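Local atomic coordinates of surface-associated protein CshB (Streptococcus gordonii, PDB entry 6YZG), a protein that probably mediates bacterial attachment as a cell-wall-anchored adhesin, its non-repetitive domain 2 being implicated in fibronectin binding. Residues A[14-19]-A[84-89]. Numbering follows the deposited sequence.
Sequences DQRGGL and PPSVTG
The guanidinium of Arg16 meets Pro84 O at its edge, almost in its own plane, and grips that one oxygen end-on with two nitrogens. NH2 of Arg16 makes the straighter bond, 2.9 Å from Pro84 O at 159° and on a carbonyl lone pair, while NH1 of Arg16 stands 3.2 Å from the same oxygen, tilted from the carbonyl plane. A bend at chi3 (-64°) points the head of Arg16 at residues 84-86, where NH2 also donates to Ser86 OG, the serine oxygen lying 28° out of the guanidinium plane. Ser86 OG in turn donates to Asp14 OD2, on its syn lone pair, at 2.9 Å; accepting from Arg16 and donating to Asp14, the hydroxyl links the two charged groups and has its rotation fixed. The other oxygen, OD1, accepts from Arg16 N and Gly18 N, which approach from opposite faces of the carboxylate plane; the bond from Arg16 N makes an Asx turn, set upon the type I turn Asp14-Gly17. This turn belongs to the loop joining strands 10-11 and 24-30 of the CshA-type non-repetitive domain 2, and it is tied here to the long connection leading into strand 119-131. Gly18 CA packs 3.7 Å from Ser86 CB. Beyond it, Leu19 N donates to Val87 O at 2.9 Å, and one water bridges Leu19 O and Val87 N. Leu19 CD2 rests on CG1 of Val87, and the Val87 side chain also touches Leu112 and Tyr114.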
loop_
_atom_site.group_PDB
_atom_site.type_symbol
_atom_site.label_atom_id
_atom_site.label_comp_id
_atom_site.label_asym_id
_atom_site.label_seq_id
_atom_site.Cartn_x
_atom_site.Cartn_y
_atom_site.Cartn_z
ATOM N N ASP A 14 6.676 -8.906 -31.331
ATOM C CA ASP A 14 7.891 -9.770 -31.367
ATOM C C ASP A 14 7.497 -11.259 -31.269
ATOM O O ASP A 14 6.350 -11.514 -31.131
ATOM C CB ASP A 14 8.921 -9.311 -30.326
ATOM C CG ASP A 14 8.621 -9.637 -28.874
ATOM O OD1 ASP A 14 7.721 -10.382 -28.626
ATOM O OD2 ASP A 14 9.302 -9.083 -28.022
ATOM N N GLN A 15 8.502 -12.138 -31.261
ATOM C CA GLN A 15 8.357 -13.621 -31.179
ATOM C C GLN A 15 7.561 -14.049 -29.939
ATOM O O GLN A 15 6.964 -15.114 -29.972
ATOM C CB GLN A 15 9.747 -14.271 -31.069
ATOM C CG GLN A 15 10.523 -14.450 -32.381
ATOM C CD GLN A 15 11.955 -14.949 -32.288
ATOM O OE1 GLN A 15 12.921 -14.192 -32.126
ATOM N NE2 GLN A 15 12.127 -16.249 -32.401
ATOM N N ARG A 16 7.595 -13.273 -28.858
ATOM C CA ARG A 16 6.907 -13.636 -27.598
ATOM C C ARG A 16 5.577 -12.904 -27.442
ATOM O O ARG A 16 5.057 -12.914 -26.372
ATOM C CB ARG A 16 7.865 -13.418 -26.424
ATOM C CG ARG A 16 9.183 -14.157 -26.594
ATOM C CD ARG A 16 10.055 -14.155 -25.357
ATOM N NE ARG A 16 10.449 -12.796 -25.064
ATOM C CZ ARG A 16 11.037 -12.369 -23.956
ATOM N NH1 ARG A 16 11.354 -13.203 -22.989
ATOM N NH2 ARG A 16 11.300 -11.097 -23.822
ATOM N N GLY A 17 5.110 -12.254 -28.502
ATOM C CA GLY A 17 3.845 -11.524 -28.481
ATOM C C GLY A 17 3.955 -10.201 -27.728
ATOM O O GLY A 17 2.956 -9.702 -27.245
ATOM N N GLY A 18 5.166 -9.708 -27.550
ATOM C CA GLY A 18 5.355 -8.415 -26.892
ATOM C C GLY A 18 5.815 -7.309 -27.833
ATOM O O GLY A 18 6.048 -7.538 -29.060
ATOM N N LEU A 19 5.979 -6.132 -27.260
ATOM C CA LEU A 19 6.253 -4.937 -28.067
ATOM C C LEU A 19 7.696 -4.985 -28.533
ATOM O O LEU A 19 8.626 -5.286 -27.787
ATOM C CB LEU A 19 5.988 -3.663 -27.247
ATOM C CG LEU A 19 4.525 -3.198 -27.248
ATOM C CD1 LEU A 19 3.531 -4.262 -26.888
ATOM C CD2 LEU A 19 4.385 -2.015 -26.295
ATOM N N PRO A 84 14.937 -10.978 -19.839
ATOM C CA PRO A 84 13.859 -10.152 -19.350
ATOM C C PRO A 84 12.653 -10.316 -20.253
ATOM O O PRO A 84 12.766 -10.793 -21.396
ATOM C CB PRO A 84 14.367 -8.730 -19.472
ATOM C CG PRO A 84 15.321 -8.820 -20.598
ATOM C CD PRO A 84 15.972 -10.223 -20.528
ATOM N N PRO A 85 11.498 -9.924 -19.711
ATOM C CA PRO A 85 10.218 -10.052 -20.412
ATOM C C PRO A 85 10.121 -8.975 -21.497
ATOM O O PRO A 85 11.032 -8.243 -21.753
ATOM C CB PRO A 85 9.216 -9.887 -19.311
ATOM C CG PRO A 85 9.877 -8.850 -18.420
ATOM C CD PRO A 85 11.332 -9.251 -18.407
ATOM N N SER A 86 9.015 -9.026 -22.229
ATOM C CA SER A 86 8.625 -7.979 -23.185
ATOM C C SER A 86 7.473 -7.207 -22.557
ATOM O O SER A 86 6.695 -7.721 -21.752
ATOM C CB SER A 86 8.254 -8.506 -24.549
ATOM O OG SER A 86 9.373 -9.161 -25.170
ATOM N N VAL A 87 7.378 -5.960 -22.946
ATOM C CA VAL A 87 6.203 -5.144 -22.621
ATOM C C VAL A 87 5.005 -5.758 -23.328
ATOM O O VAL A 87 5.156 -6.133 -24.530
ATOM C CB VAL A 87 6.423 -3.694 -23.036
ATOM C CG1 VAL A 87 5.195 -2.859 -22.726
ATOM C CG2 VAL A 87 7.664 -3.108 -22.356
ATOM N N THR A 88 3.891 -5.874 -22.658
ATOM C CA THR A 88 2.730 -6.580 -23.269
ATOM C C THR A 88 1.420 -6.109 -22.672
ATOM O O THR A 88 1.387 -5.654 -21.556
ATOM C CB THR A 88 2.899 -8.087 -23.107
ATOM O OG1 THR A 88 1.909 -8.780 -23.884
ATOM C CG2 THR A 88 2.841 -8.500 -21.668
ATOM N N GLY A 89 0.328 -6.244 -23.459
ATOM C CA GLY A 89 -1.023 -6.051 -22.924
ATOM C C GLY A 89 -1.726 -7.370 -22.755
ATOM O O GLY A 89 -2.906 -7.358 -22.371
HETATM O O HOH W 1 9.132 -5.183 -25.036
#